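Local atomic coordinates of type III secretion system effector HopBA1 (Pseudomonas syringae pv. aptata, PDB entry 5T09), a protein that acts as a virulence factor recognised by the Arabidopsis disease resistance protein RBA1, whose self-association it enhances, triggering plant cell death. Residues V85-G90 with D170-R175; A91-A96 with I135-I140; D54-L59 with A110-H115. One frame throughout, in Å; residues are numbered along the deposited sequence.

Three contacts pack loops and helices against the parallel core of the mixed sheet in this α/β protein. Contacts 1 and 2 are neighbours, their centres about 9 Å apart, both at edge strand 136-141: contact 2 packs helix 90-99 on it, while contact 1, enclosing it in sequence, joins the loop leading into that helix to helix 166-179. Contact 3, about 19 and 18 Å from them between centres, joins the loop after strand 49-54 to the end of helix 101-112. It crosses both in sequence, 85-90 and 91-96 lying between its segments. A probable K86-S111 hydrogen bond joins contacts 1 and 3. Together they fasten the loops after strands 49-54 and 77-82 to helices.

Contact 1. Residues V85-G90 with D170-R175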
ATOM      1  N   VAL A  85       6.266  -8.063  -1.044  1.00 37.41           N
ATOM      2  CA  VAL A  85       7.544  -8.674  -0.703  1.00 36.99           C
ATOM      3  C   VAL A  85       7.475  -9.139   0.740  1.00 35.16           C
ATOM      4  O   VAL A  85       7.016  -8.396   1.619  1.00 39.03           O
ATOM      5  CB  VAL A  85       8.716  -7.696  -0.895  1.00 42.86           C
ATOM      6  CG1 VAL A  85      10.038  -8.373  -0.555  1.00 43.04           C
ATOM      7  CG2 VAL A  85       8.736  -7.166  -2.315  1.00 38.44           C
ATOM      8  N   LYS A  86       7.935 -10.359   0.983  1.00 36.90           N
ATOM      9  CA  LYS A  86       8.023 -10.873   2.338  1.00 41.22           C
ATOM     10  C   LYS A  86       9.211 -10.236   3.041  1.00 45.52           C
ATOM     11  O   LYS A  86      10.290 -10.090   2.459  1.00 41.90           O
ATOM     12  CB  LYS A  86       8.149 -12.395   2.321  1.00 53.84           C
ATOM     13  CG  LYS A  86       6.906 -13.069   1.762  1.00 69.65           C
ATOM     14  CD  LYS A  86       7.214 -14.356   1.018  1.00 83.01           C
ATOM     15  CE  LYS A  86       6.003 -14.832   0.219  1.00 80.69           C
ATOM     16  NZ  LYS A  86       5.540 -13.831  -0.792  1.00 65.89           N
ATOM     17  N   HIS A  87       8.996  -9.819   4.290  1.00 46.32           N
ATOM     18  CA  HIS A  87      10.063  -9.145   5.020  1.00 43.28           C
ATOM     19  C   HIS A  87      11.308 -10.012   5.107  1.00 50.88           C
ATOM     20  O   HIS A  87      12.427  -9.491   5.156  1.00 55.23           O
ATOM     21  CB  HIS A  87       9.592  -8.766   6.422  1.00 42.91           C
ATOM     22  CG  HIS A  87      10.611  -8.004   7.207  1.00 56.40           C
ATOM     23  ND1 HIS A  87      11.387  -8.588   8.183  1.00 66.93           N
ATOM     24  CD2 HIS A  87      10.995  -6.706   7.147  1.00 58.08           C
ATOM     25  CE1 HIS A  87      12.198  -7.683   8.700  1.00 64.35           C
ATOM     26  NE2 HIS A  87      11.981  -6.532   8.088  1.00 59.22           N
ATOM     27  N   SER A  88      11.132 -11.333   5.120  1.00 52.90           N
ATOM     28  CA  SER A  88      12.255 -12.254   5.216  1.00 53.04           C
ATOM     29  C   SER A  88      13.074 -12.321   3.932  1.00 60.27           C
ATOM     30  O   SER A  88      14.213 -12.798   3.966  1.00 58.36           O
ATOM     31  CB  SER A  88      11.741 -13.647   5.570  1.00 53.06           C
ATOM     32  OG  SER A  88      10.882 -14.135   4.553  1.00 54.03           O
ATOM     33  N   ASP A  89      12.524 -11.866   2.804  1.00 56.91           N
ATOM     34  CA  ASP A  89      13.227 -11.879   1.526  1.00 53.30           C
ATOM     35  C   ASP A  89      13.891 -10.541   1.215  1.00 53.10           C
ATOM     36  O   ASP A  89      14.171 -10.253   0.047  1.00 55.95           O
ATOM     37  CB  ASP A  89      12.266 -12.250   0.395  1.00 53.47           C
ATOM     38  CG  ASP A  89      11.730 -13.663   0.519  1.00 57.43           C
ATOM     39  OD1 ASP A  89      12.380 -14.491   1.190  1.00 64.06           O
ATOM     40  OD2 ASP A  89      10.659 -13.946  -0.058  1.00 67.33           O
ATOM     41  N   GLY A  90      14.152  -9.723   2.235  1.00 53.31           N
ATOM     42  CA  GLY A  90      14.619  -8.368   1.986  1.00 57.67           C
ATOM     43  C   GLY A  90      15.892  -8.313   1.162  1.00 58.37           C
ATOM     44  O   GLY A  90      16.023  -7.478   0.264  1.00 63.83           O
ATOM     45  N   ASP A 170       2.884  -4.718  10.520  1.00 36.71           N
ATOM     46  CA  ASP A 170       3.220  -3.472  11.200  1.00 41.48           C
ATOM     47  C   ASP A 170       4.615  -3.535  11.808  1.00 38.62           C
ATOM     48  O   ASP A 170       5.379  -2.564  11.729  1.00 34.49           O
ATOM     49  CB  ASP A 170       2.164  -3.179  12.267  1.00 35.96           C
ATOM     50  CG  ASP A 170       2.450  -1.917  13.051  1.00 44.01           C
ATOM     51  OD1 ASP A 170       2.206  -0.812  12.520  1.00 37.90           O
ATOM     52  OD2 ASP A 170       2.906  -2.030  14.206  1.00 41.98           O
ATOM     53  N   ALA A 171       4.977  -4.676  12.398  1.00 39.53           N
ATOM     54  CA  ALA A 171       6.302  -4.808  12.992  1.00 39.22           C
ATOM     55  C   ALA A 171       7.391  -4.689  11.934  1.00 42.17           C
ATOM     56  O   ALA A 171       8.433  -4.067  12.173  1.00 40.58           O
ATOM     57  CB  ALA A 171       6.415  -6.142  13.732  1.00 41.37           C
ATOM     58  N   ALA A 172       7.169  -5.282  10.757  1.00 40.06           N
ATOM     59  CA  ALA A 172       8.160  -5.211   9.689  1.00 37.98           C
ATOM     60  C   ALA A 172       8.254  -3.804   9.111  1.00 40.10           C
ATOM     61  O   ALA A 172       9.352  -3.324   8.809  1.00 43.44           O
ATOM     62  CB  ALA A 172       7.816  -6.213   8.589  1.00 37.88           C
ATOM     63  N   ALA A 173       7.112  -3.136   8.929  1.00 38.24           N
ATOM     64  CA  ALA A 173       7.131  -1.778   8.396  1.00 38.16           C
ATOM     65  C   ALA A 173       7.796  -0.819   9.372  1.00 40.17           C
ATOM     66  O   ALA A 173       8.526   0.091   8.961  1.00 43.18           O
ATOM     67  CB  ALA A 173       5.708  -1.319   8.080  1.00 36.84           C
ATOM     68  N   THR A 174       7.553  -1.011  10.669  1.00 40.99           N
ATOM     69  CA  THR A 174       8.205  -0.196  11.686  1.00 43.35           C
ATOM     70  C   THR A 174       9.712  -0.408  11.673  1.00 45.61           C
ATOM     71  O   THR A 174      10.488   0.553  11.620  1.00 47.67           O
ATOM     72  CB  THR A 174       7.640  -0.535  13.066  1.00 47.57           C
ATOM     73  OG1 THR A 174       6.239  -0.244  13.097  1.00 54.19           O
ATOM     74  CG2 THR A 174       8.348   0.262  14.145  1.00 51.11           C
ATOM     75  N   ARG A 175      10.143  -1.669  11.736  1.00 46.26           N
ATOM     76  CA  ARG A 175      11.567  -1.982  11.774  1.00 47.06           C
ATOM     77  C   ARG A 175      12.315  -1.302  10.633  1.00 59.91           C
ATOM     78  O   ARG A 175      13.367  -0.688  10.840  1.00 58.96           O
ATOM     79  CB  ARG A 175      11.762  -3.498  11.711  1.00 47.58           C
ATOM     80  CG  ARG A 175      13.220  -3.950  11.778  1.00 56.19           C
ATOM     81  CD  ARG A 175      13.379  -5.364  11.238  1.00 65.18           C
ATOM     82  NE  ARG A 175      12.914  -6.377  12.183  1.00 72.51           N
ATOM     83  CZ  ARG A 175      13.706  -7.123  12.953  1.00 75.76           C
ATOM     84  NH1 ARG A 175      15.025  -6.992  12.903  1.00 69.77           N
ATOM     85  NH2 ARG A 175      13.173  -8.013  13.778  1.00 78.90           N
TER
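H87 lays its imidazole ring against the methyl group of A172 and, further out, the aliphatic part of R175. The methyl sits close to the inner half of the ring, with A172 CB 3.5 Å from H87 CD2, and A172 CA stands over one face, displaced toward the rim. At the outer end H87 CE1 lies 3.6 Å from R175 CD, just short of the guanidinium. The two side chains cross at about a right angle, and their flat groups are turned 47° apart. The arginine gets there by a bend at chi3 (-76°), which turns the end of an otherwise extended chain beside the imidazole. The ring itself is swung outward from its short 3-10 turn by a chi1 of -177°, and its NE2 is hydrogen-bonded to E176, the residue after R175 on helix 166-179. That bond probably limits the rotation of the ring. Backbone hydrogen bonds between D141 and both V85 and H87 tie the loop to the edge strand. This is loop-to-helix packing at the C-terminal end of a parallel β strand, in an α/β fold of the EreA/ChaN-like kind.

Contact 2. Residues A91-A96 with I135-I140; sequences AAFREA and IYVSGI
F93 and R94, adjacent on helix 90-99, reach two neighbouring residues of the edge strand, V137 and Y136. F93 comes first and carries the apolar part. With CG anti to the backbone N (chi1 175°), its ring extends from the helix toward the strand and presents an edge to V137: F93 CE2 is 3.8 Å from V137 CG1, and F93 CZ is 4.1 Å from the same methyl. V137 O also lies at that edge, in the ring plane, 3.9 Å from F93 CE2. The valine therefore meets the rim of the phenyl group with one branch, CG1, and not its face. L127 of helix 117-132 touches both residues, and V104 of helix 101-112 touches F93, so the apolar layer on this face of the strand is shared with those two helices.

R94 follows on the outer side of the helix. Its chain runs out and then folds at chi3 (56°), bringing the guanidinium toward the hydroxyl end of Y136, where R94 NH1 stops 4.2 Å from Y136 OH. NH1 is near the plane of the tyrosine ring, but the approach is too long for a bond; the phenol is instead hydrogen-bonded to E176 on helix 166-179. The arginine and that carboxylate thus lie round the same hydroxyl end, with R94 on the exposed surface.

Further along the strand, S138 turns its side chain away from the helix and is hydrogen-bonded to H79 of the neighbouring strand. With helices on both faces of its edge strand, the sheet is layered as in a three-layer α/β sandwich.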
ATOM      1  N   ALA A  91      16.847  -9.199   1.453  1.00 66.81           N
ATOM      2  CA  ALA A  91      18.128  -9.164   0.753  1.00 73.09           C
ATOM      3  C   ALA A  91      17.955  -9.483  -0.727  1.00 68.83           C
ATOM      4  O   ALA A  91      18.462  -8.760  -1.595  1.00 63.89           O
ATOM      5  CB  ALA A  91      19.107 -10.141   1.404  1.00 67.79           C
ATOM      6  N   ALA A  92      17.245 -10.570  -1.036  1.00 60.20           N
ATOM      7  CA  ALA A  92      17.031 -10.945  -2.431  1.00 60.57           C
ATOM      8  C   ALA A  92      16.287  -9.854  -3.189  1.00 57.60           C
ATOM      9  O   ALA A  92      16.590  -9.577  -4.355  1.00 62.23           O
ATOM     10  CB  ALA A  92      16.260 -12.263  -2.502  1.00 60.82           C
ATOM     11  N   PHE A  93      15.306  -9.222  -2.543  1.00 49.02           N
ATOM     12  CA  PHE A  93      14.518  -8.199  -3.220  1.00 46.63           C
ATOM     13  C   PHE A  93      15.359  -6.971  -3.543  1.00 55.85           C
ATOM     14  O   PHE A  93      15.235  -6.396  -4.631  1.00 59.25           O
ATOM     15  CB  PHE A  93      13.316  -7.812  -2.361  1.00 44.53           C
ATOM     16  CG  PHE A  93      12.508  -6.685  -2.933  1.00 40.86           C
ATOM     17  CD1 PHE A  93      11.853  -6.834  -4.143  1.00 42.35           C
ATOM     18  CD2 PHE A  93      12.405  -5.479  -2.264  1.00 52.38           C
ATOM     19  CE1 PHE A  93      11.112  -5.802  -4.674  1.00 44.93           C
ATOM     20  CE2 PHE A  93      11.663  -4.440  -2.790  1.00 58.53           C
ATOM     21  CZ  PHE A  93      11.014  -4.605  -3.998  1.00 48.46           C
ATOM     22  N   ARG A  94      16.217  -6.549  -2.610  1.00 57.12           N
ATOM     23  CA  ARG A  94      17.056  -5.383  -2.858  1.00 73.65           C
ATOM     24  C   ARG A  94      17.976  -5.606  -4.051  1.00 66.43           C
ATOM     25  O   ARG A  94      18.303  -4.655  -4.768  1.00 68.59           O
ATOM     26  CB  ARG A  94      17.867  -5.046  -1.604  1.00100.56           C
ATOM     27  CG  ARG A  94      18.669  -3.760  -1.714  1.00110.32           C
ATOM     28  CD  ARG A  94      18.906  -3.111  -0.354  1.00115.14           C
ATOM     29  NE  ARG A  94      19.560  -4.010   0.598  1.00117.99           N
ATOM     30  CZ  ARG A  94      18.937  -4.693   1.558  1.00114.76           C
ATOM     31  NH1 ARG A  94      17.623  -4.598   1.725  1.00103.01           N
ATOM     32  NH2 ARG A  94      19.640  -5.477   2.365  1.00122.54           N
ATOM     33  N   GLU A  95      18.396  -6.852  -4.284  1.00 63.01           N
ATOM     34  CA  GLU A  95      19.194  -7.156  -5.468  1.00 71.35           C
ATOM     35  C   GLU A  95      18.368  -6.985  -6.737  1.00 62.91           C
ATOM     36  O   GLU A  95      18.826  -6.379  -7.712  1.00 66.54           O
ATOM     37  CB  GLU A  95      19.749  -8.578  -5.376  1.00151.46           C
ATOM     38  CG  GLU A  95      20.730  -8.787  -4.239  1.00144.30           C
ATOM     39  CD  GLU A  95      21.265 -10.203  -4.186  1.00120.33           C
ATOM     40  OE1 GLU A  95      20.691 -11.084  -4.861  1.00102.99           O
ATOM     41  OE2 GLU A  95      22.263 -10.435  -3.473  1.00117.94           O
ATOM     42  N   ALA A  96      17.144  -7.516  -6.740  1.00 58.07           N
ATOM     43  CA  ALA A  96      16.266  -7.343  -7.891  1.00 58.47           C
ATOM     44  C   ALA A  96      15.988  -5.869  -8.147  1.00 59.18           C
ATOM     45  O   ALA A  96      16.011  -5.413  -9.297  1.00 57.05           O
ATOM     46  CB  ALA A  96      14.956  -8.098  -7.668  1.00 48.78           C
ATOM     47  N   ILE A 135      13.569   6.474  -2.288  1.00 66.96           N
ATOM     48  CA  ILE A 135      12.708   5.899  -1.261  1.00 57.20           C
ATOM     49  C   ILE A 135      13.144   4.463  -1.009  1.00 51.82           C
ATOM     50  O   ILE A 135      13.285   3.672  -1.951  1.00 52.11           O
ATOM     51  CB  ILE A 135      11.226   5.959  -1.675  1.00 56.74           C
ATOM     52  CG1 ILE A 135      10.780   7.414  -1.852  1.00 56.18           C
ATOM     53  CG2 ILE A 135      10.346   5.259  -0.639  1.00 46.82           C
ATOM     54  CD1 ILE A 135       9.396   7.566  -2.447  1.00 58.24           C
ATOM     55  N   TYR A 136      13.349   4.125   0.261  1.00 53.66           N
ATOM     56  CA  TYR A 136      13.672   2.755   0.650  1.00 58.56           C
ATOM     57  C   TYR A 136      12.424   1.882   0.551  1.00 52.18           C
ATOM     58  O   TYR A 136      11.418   2.144   1.219  1.00 47.87           O
ATOM     59  CB  TYR A 136      14.239   2.752   2.070  1.00 53.45           C
ATOM     60  CG  TYR A 136      14.483   1.383   2.668  1.00 59.00           C
ATOM     61  CD1 TYR A 136      14.952   0.329   1.892  1.00 59.61           C
ATOM     62  CD2 TYR A 136      14.267   1.154   4.022  1.00 56.08           C
ATOM     63  CE1 TYR A 136      15.179  -0.920   2.449  1.00 62.93           C
ATOM     64  CE2 TYR A 136      14.496  -0.088   4.585  1.00 51.60           C
ATOM     65  CZ  TYR A 136      14.951  -1.120   3.795  1.00 59.81           C
ATOM     66  OH  TYR A 136      15.176  -2.355   4.356  1.00 65.98           O
ATOM     67  N   VAL A 137      12.485   0.851  -0.293  1.00 49.24           N
ATOM     68  CA  VAL A 137      11.372  -0.067  -0.510  1.00 47.44           C
ATOM     69  C   VAL A 137      11.678  -1.363   0.227  1.00 47.63           C
ATOM     70  O   VAL A 137      12.719  -1.986  -0.008  1.00 46.10           O
ATOM     71  CB  VAL A 137      11.144  -0.339  -2.006  1.00 47.05           C
ATOM     72  CG1 VAL A 137       9.871  -1.146  -2.211  1.00 42.24           C
ATOM     73  CG2 VAL A 137      11.094   0.960  -2.803  1.00 49.26           C
ATOM     74  N   SER A 138      10.766  -1.789   1.098  1.00 45.37           N
ATOM     75  CA  SER A 138      10.960  -3.013   1.861  1.00 44.23           C
ATOM     76  C   SER A 138       9.660  -3.801   1.891  1.00 40.59           C
ATOM     77  O   SER A 138       8.591  -3.301   1.528  1.00 43.05           O
ATOM     78  CB  SER A 138      11.435  -2.715   3.290  1.00 47.01           C
ATOM     79  OG  SER A 138      10.390  -2.131   4.050  1.00 47.98           O
ATOM     80  N   GLY A 139       9.764  -5.049   2.337  1.00 40.55           N
ATOM     81  CA  GLY A 139       8.629  -5.951   2.401  1.00 41.65           C
ATOM     82  C   GLY A 139       8.068  -6.068   3.805  1.00 38.28           C
ATOM     83  O   GLY A 139       8.792  -5.949   4.794  1.00 40.73           O
ATOM     84  N   ILE A 140       6.757  -6.299   3.884  1.00 38.33           N
ATOM     85  CA  ILE A 140       6.070  -6.470   5.160  1.00 39.02           C
ATOM     86  C   ILE A 140       5.471  -7.854   5.326  1.00 38.22           C
ATOM     87  O   ILE A 140       5.070  -8.205   6.448  1.00 36.83           O
ATOM     88  CB  ILE A 140       4.961  -5.413   5.347  1.00 45.81           C
ATOM     89  CG1 ILE A 140       3.859  -5.629   4.301  1.00 40.37           C
ATOM     90  CG2 ILE A 140       5.555  -4.024   5.270  1.00 39.41           C
ATOM     91  CD1 ILE A 140       2.725  -4.634   4.356  1.00 40.72           C
TER

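Contact 3. Residues D54-L59 with A110-H115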
ATOM      1  N   ASP A  54      -4.608  -1.485  -1.357  1.00 37.42           N
ATOM      2  CA  ASP A  54      -4.490  -2.011  -2.707  1.00 37.41           C
ATOM      3  C   ASP A  54      -5.734  -2.796  -3.091  1.00 37.99           C
ATOM      4  O   ASP A  54      -6.346  -3.473  -2.259  1.00 41.62           O
ATOM      5  CB  ASP A  54      -3.265  -2.914  -2.834  1.00 39.08           C
ATOM      6  CG  ASP A  54      -2.871  -3.144  -4.275  1.00 44.51           C
ATOM      7  OD1 ASP A  54      -2.755  -2.143  -5.018  1.00 37.07           O
ATOM      8  OD2 ASP A  54      -2.696  -4.317  -4.669  1.00 41.22           O
ATOM      9  N   GLU A  55      -6.109  -2.686  -4.358  1.00 36.78           N
ATOM     10  CA  GLU A  55      -7.046  -3.601  -5.000  1.00 39.95           C
ATOM     11  C   GLU A  55      -6.213  -4.383  -6.006  1.00 39.03           C
ATOM     12  O   GLU A  55      -5.838  -3.853  -7.057  1.00 42.11           O
ATOM     13  CB  GLU A  55      -8.194  -2.857  -5.668  1.00 49.40           C
ATOM     14  CG  GLU A  55      -8.969  -1.946  -4.734  1.00 67.13           C
ATOM     15  CD  GLU A  55     -10.195  -1.349  -5.394  1.00 71.85           C
ATOM     16  OE1 GLU A  55     -10.786  -2.018  -6.273  1.00 65.99           O
ATOM     17  OE2 GLU A  55     -10.565  -0.209  -5.039  1.00 68.97           O
ATOM     18  N   HIS A  56      -5.900  -5.631  -5.671  1.00 37.30           N
ATOM     19  CA  HIS A  56      -4.971  -6.405  -6.482  1.00 35.69           C
ATOM     20  C   HIS A  56      -5.503  -6.530  -7.904  1.00 38.23           C
ATOM     21  O   HIS A  56      -6.662  -6.888  -8.118  1.00 43.79           O
ATOM     22  CB  HIS A  56      -4.758  -7.794  -5.873  1.00 42.18           C
ATOM     23  CG  HIS A  56      -4.318  -7.774  -4.443  1.00 38.64           C
ATOM     24  ND1 HIS A  56      -3.469  -6.816  -3.933  1.00 38.37           N
ATOM     25  CD2 HIS A  56      -4.614  -8.601  -3.411  1.00 37.96           C
ATOM     26  CE1 HIS A  56      -3.257  -7.055  -2.650  1.00 37.66           C
ATOM     27  NE2 HIS A  56      -3.940  -8.132  -2.309  1.00 39.41           N
ATOM     28  N   GLY A  57      -4.653  -6.219  -8.877  1.00 40.04           N
ATOM     29  CA  GLY A  57      -4.994  -6.348 -10.276  1.00 42.86           C
ATOM     30  C   GLY A  57      -5.393  -5.055 -10.954  1.00 44.90           C
ATOM     31  O   GLY A  57      -5.469  -5.022 -12.188  1.00 44.43           O
ATOM     32  N   LYS A  58      -5.638  -3.992 -10.194  1.00 38.38           N
ATOM     33  CA  LYS A  58      -6.114  -2.734 -10.755  1.00 39.30           C
ATOM     34  C   LYS A  58      -4.918  -1.860 -11.113  1.00 39.78           C
ATOM     35  O   LYS A  58      -4.136  -1.480 -10.235  1.00 41.33           O
ATOM     36  CB  LYS A  58      -7.041  -2.024  -9.769  1.00 40.34           C
ATOM     37  CG  LYS A  58      -8.306  -2.805  -9.429  1.00 40.75           C
ATOM     38  CD  LYS A  58      -9.164  -3.075 -10.660  1.00 45.54           C
ATOM     39  CE  LYS A  58     -10.463  -3.761 -10.277  1.00 47.86           C
ATOM     40  NZ  LYS A  58     -11.320  -4.042 -11.455  1.00 51.06           N
ATOM     41  N   LEU A  59      -4.790  -1.539 -12.402  1.00 41.83           N
ATOM     42  CA  LEU A  59      -3.612  -0.836 -12.904  1.00 42.03           C
ATOM     43  C   LEU A  59      -3.502   0.581 -12.348  1.00 46.75           C
ATOM     44  O   LEU A  59      -2.391   1.101 -12.199  1.00 42.62           O
ATOM     45  CB  LEU A  59      -3.655  -0.793 -14.432  1.00 41.56           C
ATOM     46  CG  LEU A  59      -3.687  -2.154 -15.135  1.00 53.21           C
ATOM     47  CD1 LEU A  59      -4.127  -2.010 -16.581  1.00 57.61           C
ATOM     48  CD2 LEU A  59      -2.327  -2.819 -15.063  1.00 47.53           C
ATOM     49  N   ALA A 110       6.155 -15.442  -8.646  1.00 46.24           N
ATOM     50  CA  ALA A 110       5.781 -16.669  -7.951  1.00 50.01           C
ATOM     51  C   ALA A 110       4.593 -16.451  -7.021  1.00 50.76           C
ATOM     52  O   ALA A 110       3.671 -17.274  -6.974  1.00 55.20           O
ATOM     53  CB  ALA A 110       6.977 -17.211  -7.169  1.00 58.87           C
ATOM     54  N   SER A 111       4.592 -15.348  -6.273  1.00 47.76           N
ATOM     55  CA  SER A 111       3.536 -15.094  -5.304  1.00 44.31           C
ATOM     56  C   SER A 111       2.460 -14.142  -5.808  1.00 44.34           C
ATOM     57  O   SER A 111       1.339 -14.179  -5.291  1.00 50.65           O
ATOM     58  CB  SER A 111       4.137 -14.526  -4.012  1.00 45.85           C
ATOM     59  OG  SER A 111       4.904 -15.512  -3.345  1.00 56.97           O
ATOM     60  N   TRP A 112       2.759 -13.303  -6.801  1.00 44.48           N
ATOM     61  CA  TRP A 112       1.857 -12.223  -7.175  1.00 45.00           C
ATOM     62  C   TRP A 112       1.505 -12.167  -8.652  1.00 47.36           C
ATOM     63  O   TRP A 112       0.651 -11.355  -9.028  1.00 48.45           O
ATOM     64  CB  TRP A 112       2.454 -10.877  -6.735  1.00 43.05           C
ATOM     65  CG  TRP A 112       2.413 -10.776  -5.259  1.00 38.85           C
ATOM     66  CD1 TRP A 112       3.426 -11.042  -4.387  1.00 38.30           C
ATOM     67  CD2 TRP A 112       1.276 -10.439  -4.465  1.00 39.97           C
ATOM     68  NE1 TRP A 112       2.989 -10.879  -3.096  1.00 43.20           N
ATOM     69  CE2 TRP A 112       1.671 -10.507  -3.120  1.00 41.46           C
ATOM     70  CE3 TRP A 112      -0.039 -10.077  -4.765  1.00 46.15           C
ATOM     71  CZ2 TRP A 112       0.798 -10.225  -2.072  1.00 44.27           C
ATOM     72  CZ3 TRP A 112      -0.901  -9.795  -3.728  1.00 38.83           C
ATOM     73  CH2 TRP A 112      -0.483  -9.872  -2.401  1.00 35.22           C
ATOM     74  N   GLY A 113       2.104 -13.006  -9.497  1.00 41.67           N
ATOM     75  CA  GLY A 113       1.733 -13.019 -10.898  1.00 39.66           C
ATOM     76  C   GLY A 113       0.294 -13.427 -11.137  1.00 41.64           C
ATOM     77  O   GLY A 113      -0.269 -13.096 -12.186  1.00 43.27           O
ATOM     78  N   ARG A 114      -0.320 -14.121 -10.175  1.00 50.45           N
ATOM     79  CA  ARG A 114      -1.698 -14.576 -10.323  1.00 51.21           C
ATOM     80  C   ARG A 114      -2.656 -13.431 -10.618  1.00 42.34           C
ATOM     81  O   ARG A 114      -3.721 -13.669 -11.197  1.00 53.62           O
ATOM     82  CB  ARG A 114      -2.159 -15.294  -9.052  1.00 65.07           C
ATOM     83  CG  ARG A 114      -1.211 -16.364  -8.528  1.00 88.76           C
ATOM     84  CD  ARG A 114      -1.184 -16.364  -7.008  1.00 93.28           C
ATOM     85  NE  ARG A 114      -0.310 -17.405  -6.474  1.00 98.30           N
ATOM     86  CZ  ARG A 114      -0.142 -17.655  -5.180  1.00 99.58           C
ATOM     87  NH1 ARG A 114      -0.789 -16.939  -4.269  1.00 98.55           N
ATOM     88  NH2 ARG A 114       0.674 -18.624  -4.794  1.00106.68           N
ATOM     89  N   HIS A 115      -2.307 -12.202 -10.238  1.00 45.78           N
ATOM     90  CA  HIS A 115      -3.199 -11.058 -10.380  1.00 43.49           C
ATOM     91  C   HIS A 115      -2.976 -10.274 -11.667  1.00 43.64           C
ATOM     92  O   HIS A 115      -3.499  -9.161 -11.794  1.00 44.86           O
ATOM     93  CB  HIS A 115      -3.049 -10.124  -9.177  1.00 41.11           C
ATOM     94  CG  HIS A 115      -3.542 -10.719  -7.893  1.00 44.24           C
ATOM     95  ND1 HIS A 115      -4.877 -10.952  -7.648  1.00 43.07           N
ATOM     96  CD2 HIS A 115      -2.880 -11.119  -6.783  1.00 45.23           C
ATOM     97  CE1 HIS A 115      -5.017 -11.482  -6.446  1.00 43.17           C
ATOM     98  NE2 HIS A 115      -3.819 -11.593  -5.900  1.00 44.00           N
TER
HETATM   99  O   HOH W   1      -4.986  -7.497 -13.615  1.00 44.65           O
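H56 meets W112 and H115 together, and the three rings form an aromatic cluster. W112 points the edge of its six-membered ring at the face of H56: the planes stand 71° apart, a T-shaped pair, and W112 CZ3 lies over the centre of the imidazole, 3.7 Å from H56 NE2. H56 CB stands 3.6 Å from the centroid of the H115 ring, almost on its normal, in a CH-pi contact, while the two imidazoles are oblique to each other.

Beside the rings, G57 CA approaches H115 O at 3.5 Å in a CA-H...O contact, and one water donates to both carbonyls, lying 2.9 Å from G57 O and from H115 O. G57 is third in a type II β turn from E55 to K58; at its phi of 100° a CB would press on the carbonyl oxygen of H56, which by itself calls for glycine, and the H115 O side is also tight.

In the second shell, D54 probably helps to fix the rotation of the H56 ring. H56 ND1 donates to D54 OD2 at 2.7 Å, nearly in the ring plane, meeting the carboxylate on its anti side. D54 OD1 is hydrogen-bonded to W188, so both carboxylate oxygens are engaged. F84 packs edge-to-face with W112, and N239 donates to G57 O. The His-carboxylate pair, running from the end of central strand 49-54 (D54) into the loop after it (H56), is flanked by aromatic rings at the C-terminal ends of the parallel strands, where α/β folds commonly place functional sites, though no role is assigned here.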